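Local coordinates for protein glycerol dehydratase (Clostridium butyricum, PDB 1R9D) that probably dehydrates glycerol without coenzyme B12, as a member of the pyruvate formate lyase-like family of glycyl radical enzymes, at residues T217-Y222 and F267-A272; S250-E255 and F260-Q265; K474-E479 and F484-K489. One frame throughout, in Å; residues are numbered along the deposited sequence.

The three contacts fall into two groups on opposite sides of the chain's centre, all within the pyruvate formate lyase-like part of the sequence. Contacts 1 and 2 are neighbours, their centres about 9 Å apart, and both use helix 260-277. Contact 2 is nested along the chain inside the loop closed by contact 1; helices 197-230, 236-252 and 260-277 follow one another and pack together here, Val-219 and Asn-220 touching Ser-253. Contact 3 comes later, at the start of helix 484-516, its nearest atoms about 40 Å from contact 1 and about 50 Å from contact 2. Contacts 1 and 2 thus belong to one local helical cluster, while contact 3 is separate helix-start packing.

Contact 1: T217-Y222 and F267-A272; sequences TYVNRY and FWFIHA
Helix-to-helix packing in the α-helical part of the fold joins helix 260-277 to helix 197-230 through one aromatic ring, that of Phe-269, which reaches over to Tyr-218, Val-219 and Tyr-222. The axes of the two short segments stay 11.4 Å apart and run at 124° to each other, a distance bridged by side chains rather than by close backbones. With CG anti to its carbonyl carbon (chi1 -83°), Phe-269 extends its ring across this gap. Val-219 lays both methyls against the same face of that ring: CG2 sits 3.8 Å from the ring centroid and close to the normal, while CG1 lies above the CE2 side of that face, 3.5 Å from Phe-269 CE2. Tyr-222 approaches near the plane of the phenylalanine, its CD1 3.8 Å from Phe-269 CE1, and the two ring planes are inclined by 56°. Tyr-218 adds a looser touch from CE2 to Phe-269 CD1 at 4.4 Å. The tyrosines are tied together by a hydrogen bond from Tyr-222 OH to Tyr-218 OH (3.0 Å), and Tyr-222 OH also bonds to Ser-75 N, which helps fix the ring that meets Phe-269. Ile-64 packs against the two tyrosines. The result is a buried aromatic-aliphatic cluster joining two inclined helices, with Cys-249 of helix 236-252 touching both Val-219 and Phe-269.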
loop_
_atom_site.group_PDB
_atom_site.type_symbol
_atom_site.label_atom_id
_atom_site.label_comp_id
_atom_site.label_asym_id
_atom_site.label_seq_id
_atom_site.Cartn_x
_atom_site.Cartn_y
_atom_site.Cartn_z
ATOM N N THR A 217 18.365 4.239 23.108
ATOM C CA THR A 217 19.451 5.165 22.802
ATOM C C THR A 217 19.119 6.562 23.318
ATOM O O THR A 217 19.972 7.251 23.886
ATOM C CB THR A 217 19.692 5.254 21.277
ATOM O OG1 THR A 217 20.068 3.965 20.775
ATOM C CG2 THR A 217 20.793 6.260 20.962
ATOM N N TYR A 218 17.869 6.972 23.114
ATOM C CA TYR A 218 17.402 8.287 23.542
ATOM C C TYR A 218 17.573 8.479 25.044
ATOM O O TYR A 218 18.100 9.499 25.490
ATOM C CB TYR A 218 15.925 8.470 23.169
ATOM C CG TYR A 218 15.401 9.868 23.397
ATOM C CD1 TYR A 218 15.899 10.947 22.665
ATOM C CD2 TYR A 218 14.409 10.116 24.350
ATOM C CE1 TYR A 218 15.427 12.239 22.876
ATOM C CE2 TYR A 218 13.930 11.406 24.570
ATOM C CZ TYR A 218 14.446 12.462 23.830
ATOM O OH TYR A 218 13.993 13.744 24.054
ATOM N N VAL A 219 17.129 7.495 25.820
ATOM C CA VAL A 219 17.227 7.565 27.273
ATOM C C VAL A 219 18.687 7.625 27.723
ATOM O O VAL A 219 19.029 8.340 28.667
ATOM C CB VAL A 219 16.538 6.357 27.929
ATOM C CG1 VAL A 219 16.666 6.434 29.438
ATOM C CG2 VAL A 219 15.063 6.323 27.526
ATOM N N ASN A 220 19.547 6.877 27.041
ATOM C CA ASN A 220 20.967 6.866 27.378
ATOM C C ASN A 220 21.631 8.215 27.135
ATOM O O ASN A 220 22.615 8.550 27.794
ATOM C CB ASN A 220 21.682 5.765 26.593
ATOM C CG ASN A 220 21.530 4.408 27.244
ATOM O OD1 ASN A 220 21.505 3.374 26.569
ATOM N ND2 ASN A 220 21.438 4.399 28.570
ATOM N N ARG A 221 21.100 8.989 26.195
ATOM C CA ARG A 221 21.653 10.307 25.916
ATOM C C ARG A 221 21.416 11.226 27.113
ATOM O O ARG A 221 22.236 12.099 27.403
ATOM C CB ARG A 221 21.017 10.910 24.661
ATOM C CG ARG A 221 21.405 10.204 23.366
ATOM C CD ARG A 221 20.792 10.897 22.160
ATOM N NE ARG A 221 21.276 12.267 22.017
ATOM C CZ ARG A 221 20.639 13.218 21.341
ATOM N NH1 ARG A 221 19.484 12.952 20.742
ATOM N NH2 ARG A 221 21.149 14.440 21.269
ATOM N N TYR A 222 20.294 11.033 27.807
ATOM C CA TYR A 222 19.995 11.850 28.981
ATOM C C TYR A 222 20.850 11.407 30.157
ATOM O O TYR A 222 21.240 12.226 30.992
ATOM C CB TYR A 222 18.511 11.765 29.368
ATOM C CG TYR A 222 17.628 12.689 28.567
ATOM C CD1 TYR A 222 17.066 12.274 27.361
ATOM C CD2 TYR A 222 17.399 14.002 28.986
ATOM C CE1 TYR A 222 16.301 13.141 26.589
ATOM C CE2 TYR A 222 16.634 14.882 28.217
ATOM C CZ TYR A 222 16.091 14.440 27.020
ATOM O OH TYR A 222 15.348 15.292 26.244
ATOM N N PHE A 267 7.945 6.312 32.898
ATOM C CA PHE A 267 6.623 6.723 32.435
ATOM C C PHE A 267 6.782 7.924 31.508
ATOM O O PHE A 267 6.254 7.938 30.399
ATOM C CB PHE A 267 5.729 7.129 33.610
ATOM C CG PHE A 267 4.535 7.942 33.199
ATOM C CD1 PHE A 267 3.418 7.330 32.638
ATOM C CD2 PHE A 267 4.554 9.330 33.315
ATOM C CE1 PHE A 267 2.339 8.093 32.196
ATOM C CE2 PHE A 267 3.484 10.099 32.877
ATOM C CZ PHE A 267 2.371 9.473 32.313
ATOM N N TRP A 268 7.509 8.939 31.967
ATOM C CA TRP A 268 7.690 10.133 31.157
ATOM C C TRP A 268 8.400 9.871 29.833
ATOM O O TRP A 268 8.045 10.469 28.822
ATOM C CB TRP A 268 8.427 11.234 31.936
ATOM C CG TRP A 268 8.567 12.476 31.117
ATOM C CD1 TRP A 268 9.721 12.988 30.589
ATOM C CD2 TRP A 268 7.501 13.295 30.623
ATOM N NE1 TRP A 268 9.436 14.069 29.791
ATOM C CE2 TRP A 268 8.081 14.279 29.793
ATOM C CE3 TRP A 268 6.109 13.289 30.797
ATOM C CZ2 TRP A 268 7.317 15.252 29.134
ATOM C CZ3 TRP A 268 5.348 14.258 30.141
ATOM C CH2 TRP A 268 5.955 15.224 29.319
ATOM N N PHE A 269 9.398 8.990 29.820
ATOM C CA PHE A 269 10.089 8.703 28.565
ATOM C C PHE A 269 9.129 8.044 27.575
ATOM O O PHE A 269 9.151 8.347 26.387
ATOM C CB PHE A 269 11.310 7.801 28.788
ATOM C CG PHE A 269 12.547 8.551 29.211
ATOM C CD1 PHE A 269 12.995 9.650 28.478
ATOM C CD2 PHE A 269 13.267 8.153 30.331
ATOM C CE1 PHE A 269 14.147 10.346 28.858
ATOM C CE2 PHE A 269 14.419 8.841 30.720
ATOM C CZ PHE A 269 14.859 9.939 29.982
ATOM N N ILE A 270 8.292 7.135 28.062
ATOM C CA ILE A 270 7.321 6.486 27.182
ATOM C C ILE A 270 6.421 7.571 26.585
ATOM O O ILE A 270 6.257 7.669 25.366
ATOM C CB ILE A 270 6.426 5.493 27.956
ATOM C CG1 ILE A 270 7.255 4.318 28.467
ATOM C CG2 ILE A 270 5.302 4.998 27.057
ATOM C CD1 ILE A 270 6.521 3.451 29.465
ATOM N N HIS A 271 5.847 8.388 27.462
ATOM C CA HIS A 271 4.948 9.463 27.048
ATOM C C HIS A 271 5.631 10.449 26.106
ATOM O O HIS A 271 5.087 10.815 25.064
ATOM C CB HIS A 271 4.426 10.207 28.282
ATOM C CG HIS A 271 3.263 11.107 27.998
ATOM N ND1 HIS A 271 1.967 10.642 27.905
ATOM C CD2 HIS A 271 3.202 12.441 27.769
ATOM C CE1 HIS A 271 1.159 11.651 27.630
ATOM N NE2 HIS A 271 1.883 12.754 27.543
ATOM N N ALA A 272 6.836 10.875 26.464
ATOM C CA ALA A 272 7.567 11.831 25.644
ATOM C C ALA A 272 7.873 11.333 24.233
ATOM O O ALA A 272 7.630 12.039 23.258
ATOM C CB ALA A 272 8.871 12.236 26.349
#

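Contact 2: S250-E255 and F260-Q265; sequences SKVSGE and FYEACQ
Glu-262 meets Val-252 and Lys-251 in succession along its length. Its CB lies 4.0 Å from Val-252 CG1, the valine methyl that also rests 3.8 Å from the carbonyl oxygen, Glu-262 O. From there the glutamate runs out extended, with CG anti to its own carbonyl carbon (chi1 -72°), and brings CD beside the lysine, 3.5 Å from Lys-251 CD. At the tip, OE1 lies 3.1 Å from the methylene Lys-251 CD and 3.3 Å from Lys-251 NZ, and the salt bridge runs from Lys-251 NZ to OE2 at 2.8 Å. The ammonium group approaches on the syn side of OE2, tilted 28° out of the carboxylate plane, and the extended lysine crosses the glutamate at about a right angle. OE2 additionally accepts the backbone N-H groups of Lys-258 and Ser-259, so three donors hold this one oxygen and probably stabilise its negative charge. One turn farther along helix 260-277, Gln-265 CG comes 4.5 Å from Val-252 CG2, while Gln-265 NE2 bonds to Val-73 O. Through OE2, Glu-262 reaches the backbone N-H of Ser-259, just before its helix, consistent with the glutamate-to-N-cap half of a capping box in a short helix-loop-helix connection.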
loop_
_atom_site.group_PDB
_atom_site.type_symbol
_atom_site.label_atom_id
_atom_site.label_comp_id
_atom_site.label_asym_id
_atom_site.label_seq_id
_atom_site.Cartn_x
_atom_site.Cartn_y
_atom_site.Cartn_z
ATOM N N SER A 250 20.041 5.384 33.151
ATOM C CA SER A 250 20.848 4.274 32.658
ATOM C C SER A 250 20.136 2.939 32.828
ATOM O O SER A 250 20.240 2.062 31.970
ATOM C CB SER A 250 22.201 4.230 33.374
ATOM O OG SER A 250 23.038 5.277 32.919
ATOM N N LYS A 251 19.416 2.780 33.932
ATOM C CA LYS A 251 18.700 1.536 34.175
ATOM C C LYS A 251 17.434 1.397 33.327
ATOM O O LYS A 251 17.267 0.406 32.614
ATOM C CB LYS A 251 18.314 1.403 35.646
ATOM C CG LYS A 251 17.496 0.152 35.894
ATOM C CD LYS A 251 16.928 0.077 37.291
ATOM C CE LYS A 251 16.043 -1.156 37.421
ATOM N NZ LYS A 251 15.498 -1.320 38.794
ATOM N N VAL A 252 16.544 2.385 33.402
ATOM C CA VAL A 252 15.296 2.317 32.643
ATOM C C VAL A 252 15.468 2.566 31.150
ATOM O O VAL A 252 14.483 2.651 30.414
ATOM C CB VAL A 252 14.235 3.303 33.195
ATOM C CG1 VAL A 252 14.008 3.034 34.671
ATOM C CG2 VAL A 252 14.670 4.746 32.963
ATOM N N SER A 253 16.711 2.689 30.695
ATOM C CA SER A 253 16.952 2.905 29.277
ATOM C C SER A 253 16.381 1.707 28.522
ATOM O O SER A 253 15.815 1.859 27.440
ATOM C CB SER A 253 18.453 3.052 28.994
ATOM O OG SER A 253 19.196 1.988 29.562
ATOM N N GLY A 254 16.508 0.522 29.112
ATOM C CA GLY A 254 15.991 -0.679 28.479
ATOM C C GLY A 254 15.255 -1.605 29.427
ATOM O O GLY A 254 14.389 -2.372 29.009
ATOM N N GLU A 255 15.591 -1.537 30.709
ATOM C CA GLU A 255 14.948 -2.385 31.705
ATOM C C GLU A 255 13.663 -1.761 32.237
ATOM O O GLU A 255 13.406 -0.574 32.038
ATOM C CB GLU A 255 15.907 -2.644 32.870
ATOM C CG GLU A 255 17.111 -3.499 32.501
ATOM C CD GLU A 255 18.177 -3.502 33.579
ATOM O OE1 GLU A 255 18.815 -2.446 33.791
ATOM O OE2 GLU A 255 18.377 -4.558 34.216
ATOM N N PHE A 260 9.830 3.659 42.787
ATOM C CA PHE A 260 8.872 4.666 42.340
ATOM C C PHE A 260 9.519 5.720 41.442
ATOM O O PHE A 260 8.944 6.114 40.428
ATOM C CB PHE A 260 8.207 5.347 43.544
ATOM C CG PHE A 260 7.013 6.192 43.180
ATOM C CD1 PHE A 260 5.847 5.599 42.698
ATOM C CD2 PHE A 260 7.057 7.575 43.306
ATOM C CE1 PHE A 260 4.743 6.375 42.345
ATOM C CE2 PHE A 260 5.956 8.365 42.956
ATOM C CZ PHE A 260 4.796 7.761 42.474
ATOM N N TYR A 261 10.717 6.174 41.803
ATOM C CA TYR A 261 11.409 7.181 41.006
ATOM C C TYR A 261 11.632 6.621 39.598
ATOM O O TYR A 261 11.423 7.314 38.603
ATOM C CB TYR A 261 12.758 7.531 41.653
ATOM C CG TYR A 261 13.373 8.863 41.242
ATOM C CD1 TYR A 261 13.060 9.471 40.026
ATOM C CD2 TYR A 261 14.329 9.479 42.054
ATOM C CE1 TYR A 261 13.683 10.654 39.630
ATOM C CE2 TYR A 261 14.957 10.654 41.668
ATOM C CZ TYR A 261 14.635 11.237 40.459
ATOM O OH TYR A 261 15.282 12.390 40.076
ATOM N N GLU A 262 12.057 5.362 39.524
ATOM C CA GLU A 262 12.297 4.708 38.240
ATOM C C GLU A 262 11.008 4.619 37.424
ATOM O O GLU A 262 11.022 4.829 36.213
ATOM C CB GLU A 262 12.871 3.304 38.454
ATOM C CG GLU A 262 14.316 3.298 38.948
ATOM C CD GLU A 262 14.803 1.915 39.344
ATOM O OE1 GLU A 262 15.986 1.793 39.743
ATOM O OE2 GLU A 262 14.007 0.950 39.265
ATOM N N ALA A 263 9.899 4.308 38.089
ATOM C CA ALA A 263 8.609 4.210 37.405
ATOM C C ALA A 263 8.198 5.578 36.854
ATOM O O ALA A 263 7.732 5.682 35.718
ATOM C CB ALA A 263 7.546 3.680 38.363
ATOM N N CYS A 264 8.383 6.630 37.650
ATOM C CA CYS A 264 8.034 7.984 37.215
ATOM C C CYS A 264 8.855 8.440 36.014
ATOM O O CYS A 264 8.330 9.055 35.083
ATOM C CB CYS A 264 8.224 8.991 38.361
ATOM S SG CYS A 264 6.987 8.891 39.677
ATOM N N GLN A 265 10.154 8.151 36.033
ATOM C CA GLN A 265 11.016 8.561 34.932
ATOM C C GLN A 265 10.743 7.766 33.658
ATOM O O GLN A 265 10.726 8.331 32.570
ATOM C CB GLN A 265 12.491 8.420 35.317
ATOM C CG GLN A 265 13.440 8.850 34.203
ATOM C CD GLN A 265 13.315 10.324 33.862
ATOM O OE1 GLN A 265 13.794 11.191 34.599
ATOM N NE2 GLN A 265 12.668 10.619 32.742
#

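Contact 3: K474-E479 and F484-K489; sequences KTQNFE and FDEFMK
Residues 474-479 run as a loop beside the first turn of helix 484-516 and enter a 3-10 turn at Phe-478, bringing the CA atoms of Gln-476 and Glu-486 to 8.1 Å and those of Phe-478 and Phe-487 to 7.5 Å. Two pairs of side chains span this gap, one polar and one aromatic. The extended Gln-476 ends in an amide that uses both of its polar atoms. Its NE2 donates a weak hydrogen bond to Glu-486 OE2, long at 3.3 Å but fairly straight (164°), with the amide and carboxylate planes nearly perpendicular. Its OE1 instead accepts from a water at 2.8 Å. That same water donates to the backbone oxygen Glu-486 O, also at 2.8 Å, so the glutamine is linked to the side chain and the main chain of one residue. The carboxylate has firmer partners at its other oxygen: Glu-486 OE1 takes the backbone N-H groups of Lys-482 and Ser-483, which hold the group in position for Gln-476, consistent with the glutamate half of a capping box. On the buried side, Phe-478 has CG anti to its backbone N (chi1 -175°), which swings the ring toward the helix until CE2 lies 3.7 Å from Phe-487 CD1. The two rings meet obliquely, their planes 60° apart. Met-481, in the intervening turn, packs against Gln-476, Glu-486 and Phe-487. Around them, Ile-461 of helix 453-461 touches both rings, Leu-560 and Phe-568 of helix 553-569 pack on Phe-487 and Phe-478 respectively, and Pro-575 and Leu-578 of helix 575-583 also pack on Phe-478.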
loop_
_atom_site.group_PDB
_atom_site.type_symbol
_atom_site.label_atom_id
_atom_site.label_comp_id
_atom_site.label_asym_id
_atom_site.label_seq_id
_atom_site.Cartn_x
_atom_site.Cartn_y
_atom_site.Cartn_z
ATOM N N LYS A 474 -32.139 18.687 -2.141
ATOM C CA LYS A 474 -33.218 19.642 -2.330
ATOM C C LYS A 474 -34.455 19.048 -1.671
ATOM O O LYS A 474 -35.263 18.382 -2.316
ATOM C CB LYS A 474 -33.487 19.905 -3.812
ATOM C CG LYS A 474 -34.348 21.145 -4.025
ATOM C CD LYS A 474 -34.629 21.416 -5.491
ATOM C CE LYS A 474 -35.492 22.661 -5.652
ATOM N NZ LYS A 474 -35.880 22.890 -7.074
ATOM N N THR A 475 -34.573 19.270 -0.369
ATOM C CA THR A 475 -35.705 18.767 0.389
ATOM C C THR A 475 -36.920 19.676 0.199
ATOM O O THR A 475 -36.808 20.776 -0.341
ATOM C CB THR A 475 -35.356 18.667 1.885
ATOM O OG1 THR A 475 -34.671 19.857 2.298
ATOM C CG2 THR A 475 -34.463 17.451 2.140
ATOM N N GLN A 476 -38.079 19.200 0.635
ATOM C CA GLN A 476 -39.323 19.956 0.512
ATOM C C GLN A 476 -39.200 21.418 0.946
ATOM O O GLN A 476 -38.623 21.720 1.993
ATOM C CB GLN A 476 -40.414 19.265 1.330
ATOM C CG GLN A 476 -41.675 20.083 1.519
ATOM C CD GLN A 476 -42.714 19.352 2.336
ATOM O OE1 GLN A 476 -42.400 18.751 3.363
ATOM N NE2 GLN A 476 -43.966 19.406 1.890
ATOM N N ASN A 477 -39.745 22.322 0.136
ATOM C CA ASN A 477 -39.714 23.749 0.450
ATOM C C ASN A 477 -40.419 23.982 1.782
ATOM O O ASN A 477 -41.550 23.537 1.982
ATOM C CB ASN A 477 -40.420 24.556 -0.642
ATOM C CG ASN A 477 -39.735 24.441 -1.988
ATOM O OD1 ASN A 477 -38.559 24.779 -2.129
ATOM N ND2 ASN A 477 -40.470 23.965 -2.990
ATOM N N PHE A 478 -39.743 24.680 2.688
ATOM C CA PHE A 478 -40.293 24.971 4.007
ATOM C C PHE A 478 -41.645 25.688 3.915
ATOM O O PHE A 478 -42.548 25.426 4.708
ATOM C CB PHE A 478 -39.311 25.840 4.798
ATOM C CG PHE A 478 -39.737 26.106 6.212
ATOM C CD1 PHE A 478 -39.527 27.352 6.788
ATOM C CD2 PHE A 478 -40.330 25.106 6.977
ATOM C CE1 PHE A 478 -39.902 27.603 8.107
ATOM C CE2 PHE A 478 -40.709 25.344 8.298
ATOM C CZ PHE A 478 -40.494 26.595 8.864
ATOM N N GLU A 479 -41.774 26.590 2.944
ATOM C CA GLU A 479 -43.009 27.353 2.753
ATOM C C GLU A 479 -44.222 26.476 2.482
ATOM O O GLU A 479 -45.352 26.867 2.768
ATOM C CB GLU A 479 -42.860 28.346 1.592
ATOM C CG GLU A 479 -41.742 29.358 1.762
ATOM C CD GLU A 479 -40.431 28.896 1.152
ATOM O OE1 GLU A 479 -40.004 27.753 1.431
ATOM O OE2 GLU A 479 -39.825 29.687 0.398
ATOM N N PHE A 484 -45.159 19.511 11.368
ATOM C CA PHE A 484 -43.826 19.447 11.948
ATOM C C PHE A 484 -43.162 18.135 11.530
ATOM O O PHE A 484 -41.936 18.040 11.466
ATOM C CB PHE A 484 -43.917 19.536 13.472
ATOM C CG PHE A 484 -42.583 19.563 14.155
ATOM C CD1 PHE A 484 -41.682 20.591 13.907
ATOM C CD2 PHE A 484 -42.227 18.559 15.047
ATOM C CE1 PHE A 484 -40.440 20.621 14.539
ATOM C CE2 PHE A 484 -40.986 18.578 15.686
ATOM C CZ PHE A 484 -40.092 19.614 15.429
ATOM N N ASP A 485 -43.979 17.128 11.235
ATOM C CA ASP A 485 -43.469 15.830 10.810
ATOM C C ASP A 485 -42.707 15.966 9.497
ATOM O O ASP A 485 -41.691 15.300 9.286
ATOM C CB ASP A 485 -44.619 14.839 10.630
ATOM C CG ASP A 485 -45.467 14.700 11.877
ATOM O OD1 ASP A 485 -46.108 15.698 12.283
ATOM O OD2 ASP A 485 -45.493 13.592 12.453
ATOM N N GLU A 486 -43.206 16.827 8.614
ATOM C CA GLU A 486 -42.558 17.057 7.325
ATOM C C GLU A 486 -41.231 17.764 7.554
ATOM O O GLU A 486 -40.274 17.578 6.802
ATOM C CB GLU A 486 -43.433 17.930 6.423
ATOM C CG GLU A 486 -44.753 17.306 6.002
ATOM C CD GLU A 486 -45.562 18.243 5.118
ATOM O OE1 GLU A 486 -45.835 19.381 5.558
ATOM O OE2 GLU A 486 -45.924 17.847 3.989
ATOM N N PHE A 487 -41.189 18.587 8.596
ATOM C CA PHE A 487 -39.981 19.324 8.935
ATOM C C PHE A 487 -38.900 18.360 9.420
ATOM O O PHE A 487 -37.761 18.413 8.964
ATOM C CB PHE A 487 -40.272 20.349 10.031
ATOM C CG PHE A 487 -39.114 21.253 10.323
ATOM C CD1 PHE A 487 -38.840 22.340 9.499
ATOM C CD2 PHE A 487 -38.271 20.998 11.397
ATOM C CE1 PHE A 487 -37.741 23.161 9.739
ATOM C CE2 PHE A 487 -37.166 21.814 11.647
ATOM C CZ PHE A 487 -36.901 22.898 10.814
ATOM N N MET A 488 -39.266 17.480 10.345
ATOM C CA MET A 488 -38.320 16.511 10.880
ATOM C C MET A 488 -37.804 15.562 9.803
ATOM O O MET A 488 -36.679 15.071 9.895
ATOM C CB MET A 488 -38.957 15.707 12.017
ATOM C CG MET A 488 -39.164 16.502 13.302
ATOM S SD MET A 488 -37.640 17.275 13.917
ATOM C CE MET A 488 -36.745 15.831 14.543
ATOM N N LYS A 489 -38.622 15.301 8.787
ATOM C CA LYS A 489 -38.207 14.415 7.702
ATOM C C LYS A 489 -37.145 15.095 6.850
ATOM O O LYS A 489 -36.189 14.455 6.406
ATOM C CB LYS A 489 -39.401 14.028 6.829
ATOM C CG LYS A 489 -40.385 13.126 7.535
ATOM C CD LYS A 489 -41.478 12.631 6.606
ATOM C CE LYS A 489 -42.424 11.690 7.342
ATOM N NZ LYS A 489 -43.545 11.237 6.470
HETATM O O HOH W 1 -40.416 16.959 4.109
#